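PDB 3MQ1: mite allergen Der p 5 from Dermatophagoides pteronyssinus, which is an IgE-binding house dust mite allergen that forms homodimers and larger assemblies in a concentration-dependent way, its biological role in the mite being uncertain. Local coordinates for residues L60-M64 / L77-K81. Sequence-based numbering, arbitrary orientation.
With PO4 (phosphate ion), chain U.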
ATOM      1  N   LEU B  60      20.125 -16.120   5.086  1.00 44.40           N
ATOM      2  CA  LEU B  60      19.055 -15.433   4.373  1.00 34.67           C
ATOM      3  C   LEU B  60      19.578 -14.211   3.627  1.00 45.02           C
ATOM      4  O   LEU B  60      19.040 -13.829   2.589  1.00 54.10           O
ATOM      5  CB  LEU B  60      17.946 -15.023   5.342  1.00 33.37           C
ATOM      6  CG  LEU B  60      17.209 -16.174   6.027  1.00 40.08           C
ATOM      7  CD1 LEU B  60      16.245 -15.649   7.078  1.00 25.60           C
ATOM      8  CD2 LEU B  60      16.481 -17.026   5.000  1.00 33.95           C
ATOM      9  N   ASP B  61      20.627 -13.598   4.167  1.00 49.12           N
ATOM     10  CA  ASP B  61      21.255 -12.448   3.528  1.00 56.62           C
ATOM     11  C   ASP B  61      22.019 -12.878   2.282  1.00 69.21           C
ATOM     12  O   ASP B  61      22.023 -12.176   1.271  1.00 71.99           O
ATOM     13  CB  ASP B  61      22.198 -11.739   4.503  1.00 63.66           C
ATOM     14  CG  ASP B  61      21.456 -10.905   5.529  1.00 65.82           C
ATOM     15  OD1 ASP B  61      20.311 -10.495   5.246  1.00 55.83           O
ATOM     16  OD2 ASP B  61      22.020 -10.656   6.614  1.00 74.01           O
ATOM     17  N   ARG B  62      22.664 -14.037   2.363  1.00 65.66           N
ATOM     18  CA  ARG B  62      23.419 -14.583   1.243  1.00 54.20           C
ATOM     19  C   ARG B  62      22.487 -14.984   0.107  1.00 50.18           C
ATOM     20  O   ARG B  62      22.759 -14.706  -1.061  1.00 47.61           O
ATOM     21  CB  ARG B  62      24.238 -15.792   1.697  1.00 68.96           C
ATOM     22  CG  ARG B  62      25.249 -15.483   2.786  1.00 83.07           C
ATOM     23  CD  ARG B  62      25.730 -16.752   3.469  1.00109.76           C
ATOM     24  NE  ARG B  62      26.631 -16.461   4.579  1.00127.77           N
ATOM     25  CZ  ARG B  62      27.080 -17.371   5.437  1.00140.70           C
ATOM     26  NH1 ARG B  62      26.709 -18.639   5.319  1.00142.07           N
ATOM     27  NH2 ARG B  62      27.898 -17.009   6.415  1.00145.11           N
ATOM     28  N   LEU B  63      21.387 -15.640   0.461  1.00 48.20           N
ATOM     29  CA  LEU B  63      20.408 -16.094  -0.520  1.00 47.68           C
ATOM     30  C   LEU B  63      19.846 -14.934  -1.331  1.00 49.19           C
ATOM     31  O   LEU B  63      19.647 -15.049  -2.538  1.00 49.67           O
ATOM     32  CB  LEU B  63      19.270 -16.843   0.174  1.00 45.08           C
ATOM     33  CG  LEU B  63      19.643 -18.166   0.842  1.00 31.21           C
ATOM     34  CD1 LEU B  63      18.486 -18.694   1.675  1.00 35.98           C
ATOM     35  CD2 LEU B  63      20.071 -19.187  -0.200  1.00 26.19           C
ATOM     36  N   MET B  64      19.589 -13.817  -0.658  1.00 45.75           N
ATOM     37  CA  MET B  64      19.037 -12.638  -1.315  1.00 49.91           C
ATOM     38  C   MET B  64      20.002 -12.072  -2.352  1.00 58.65           C
ATOM     39  O   MET B  64      19.605 -11.308  -3.232  1.00 62.04           O
ATOM     40  CB  MET B  64      18.688 -11.563  -0.281  1.00 46.03           C
ATOM     41  CG  MET B  64      17.591 -11.969   0.689  1.00 60.49           C
ATOM     42  SD  MET B  64      17.265 -10.713   1.942  1.00 79.90           S
ATOM     43  CE  MET B  64      16.756  -9.335   0.919  1.00189.53           C
ATOM     44  N   LEU B  77      12.143 -14.713   1.466  1.00 31.34           N
ATOM     45  CA  LEU B  77      13.387 -14.487   2.191  1.00 53.89           C
ATOM     46  C   LEU B  77      13.260 -13.295   3.134  1.00 53.44           C
ATOM     47  O   LEU B  77      13.698 -13.352   4.282  1.00 56.62           O
ATOM     48  CB  LEU B  77      14.544 -14.266   1.217  1.00 58.00           C
ATOM     49  CG  LEU B  77      14.942 -15.467   0.357  1.00 52.15           C
ATOM     50  CD1 LEU B  77      16.019 -15.078  -0.643  1.00 59.55           C
ATOM     51  CD2 LEU B  77      15.410 -16.616   1.235  1.00 53.85           C
ATOM     52  N   GLU B  78      12.661 -12.216   2.638  1.00 40.34           N
ATOM     53  CA  GLU B  78      12.447 -11.019   3.444  1.00 51.28           C
ATOM     54  C   GLU B  78      11.630 -11.334   4.692  1.00 62.57           C
ATOM     55  O   GLU B  78      11.987 -10.928   5.797  1.00 72.81           O
ATOM     56  CB  GLU B  78      11.750  -9.932   2.621  1.00 55.56           C
ATOM     57  CG  GLU B  78      12.603  -9.342   1.509  1.00 82.72           C
ATOM     58  CD  GLU B  78      11.879  -8.259   0.732  1.00 95.59           C
ATOM     59  OE1 GLU B  78      10.688  -8.016   1.017  1.00 93.30           O
ATOM     60  OE2 GLU B  78      12.502  -7.650  -0.164  1.00106.65           O
ATOM     61  N   MET B  79      10.532 -12.061   4.507  1.00 63.45           N
ATOM     62  CA  MET B  79       9.669 -12.447   5.619  1.00 61.02           C
ATOM     63  C   MET B  79      10.393 -13.376   6.584  1.00 69.46           C
ATOM     64  O   MET B  79      10.270 -13.241   7.801  1.00 74.32           O
ATOM     65  CB  MET B  79       8.397 -13.121   5.104  1.00 56.52           C
ATOM     66  CG  MET B  79       7.476 -12.195   4.331  1.00 68.86           C
ATOM     67  SD  MET B  79       6.974 -10.762   5.302  1.00100.86           S
ATOM     68  CE  MET B  79       6.208 -11.557   6.712  1.00191.47           C
ATOM     69  N   ALA B  80      11.145 -14.323   6.032  1.00 57.22           N
ATOM     70  CA  ALA B  80      11.907 -15.263   6.843  1.00 39.21           C
ATOM     71  C   ALA B  80      12.900 -14.522   7.729  1.00 51.54           C
ATOM     72  O   ALA B  80      13.120 -14.896   8.880  1.00 53.77           O
ATOM     73  CB  ALA B  80      12.629 -16.264   5.956  1.00 28.75           C
ATOM     74  N   LYS B  81      13.491 -13.465   7.182  1.00 44.70           N
ATOM     75  CA  LYS B  81      14.446 -12.650   7.921  1.00 53.09           C
ATOM     76  C   LYS B  81      13.727 -11.735   8.908  1.00 64.58           C
ATOM     77  O   LYS B  81      14.214 -11.491  10.011  1.00 68.86           O
ATOM     78  CB  LYS B  81      15.297 -11.820   6.958  1.00 51.28           C
ATOM     79  CG  LYS B  81      16.335 -10.943   7.639  1.00 55.93           C
ATOM     80  CD  LYS B  81      17.094 -10.095   6.630  1.00 48.99           C
ATOM     81  CE  LYS B  81      18.123  -9.210   7.314  1.00 65.85           C
ATOM     82  NZ  LYS B  81      18.840  -8.333   6.348  1.00 65.28           N
TER
HETATM   83  P   PO4 U 213      26.579 -18.606   9.373  1.00193.96           P
HETATM   84  O1  PO4 U 213      26.229 -17.141   9.487  1.00191.94           O
HETATM   85  O2  PO4 U 213      25.322 -19.404   9.128  1.00198.74           O
HETATM   86  O3  PO4 U 213      27.519 -18.823   8.214  1.00199.62           O
HETATM   87  O4  PO4 U 213      27.237 -19.070  10.650  1.00189.67           O
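Leu60 and Leu77 meet where an antiparallel helical hairpin closes, the end of helix 36-63 lying against an early turn of helix 71-99. Their CA atoms are 6.1 Å apart, and their side chains slant across one another with the two CD2 methyls touching at 3.9 Å. Leu77 enters among three side chains of 60-64. Its CD2 also meets CD1 of Leu63 at 3.7 Å, the Leu63 side chain standing roughly perpendicular to it, while its other methyl, CD1, rests 3.7 Å from CG of Met64, which runs past it in the opposite direction. At its CG-SD bond the Met64 chain bends (chi3 61°), and its CE methyl reaches the aliphatic CG of Glu78. One turn further along helix 71-99, CD1 of Leu60 lies over the backbone between Ala80 and Lys81, 3.5 Å from Lys81 N, and touches the CB of both residues.

Der p 5 is a three-helix protein with helix 4-32 as the third member. Segment 77-81 belongs to an immunodominant conformational IgE-binding epitope. The leucine side of the contact continues into the assembly: Met52 of a second subunit packs on Leu60 and Leu63, while Gln12 of that subunit lies on Ala80.

Along one flank of the leucines runs a salt bridge. Lys81 spans the gap between the helices with its chain fully extended, CG lying opposite the backbone N (chi1 -179°), and meets the Asp61 side chain nearly perpendicularly. Its NZ donates to Asp61 OD1 at 2.8 Å, arriving on the syn side and 16° out of the carboxylate plane. Arg62, whose side chain takes no part in the contact with 77-81, holds a phosphate ion probably acquired from the crystallisation liquor: NH2 bonds O3 at 2.6 Å, and NH1 adds a weak bond to the same oxygen.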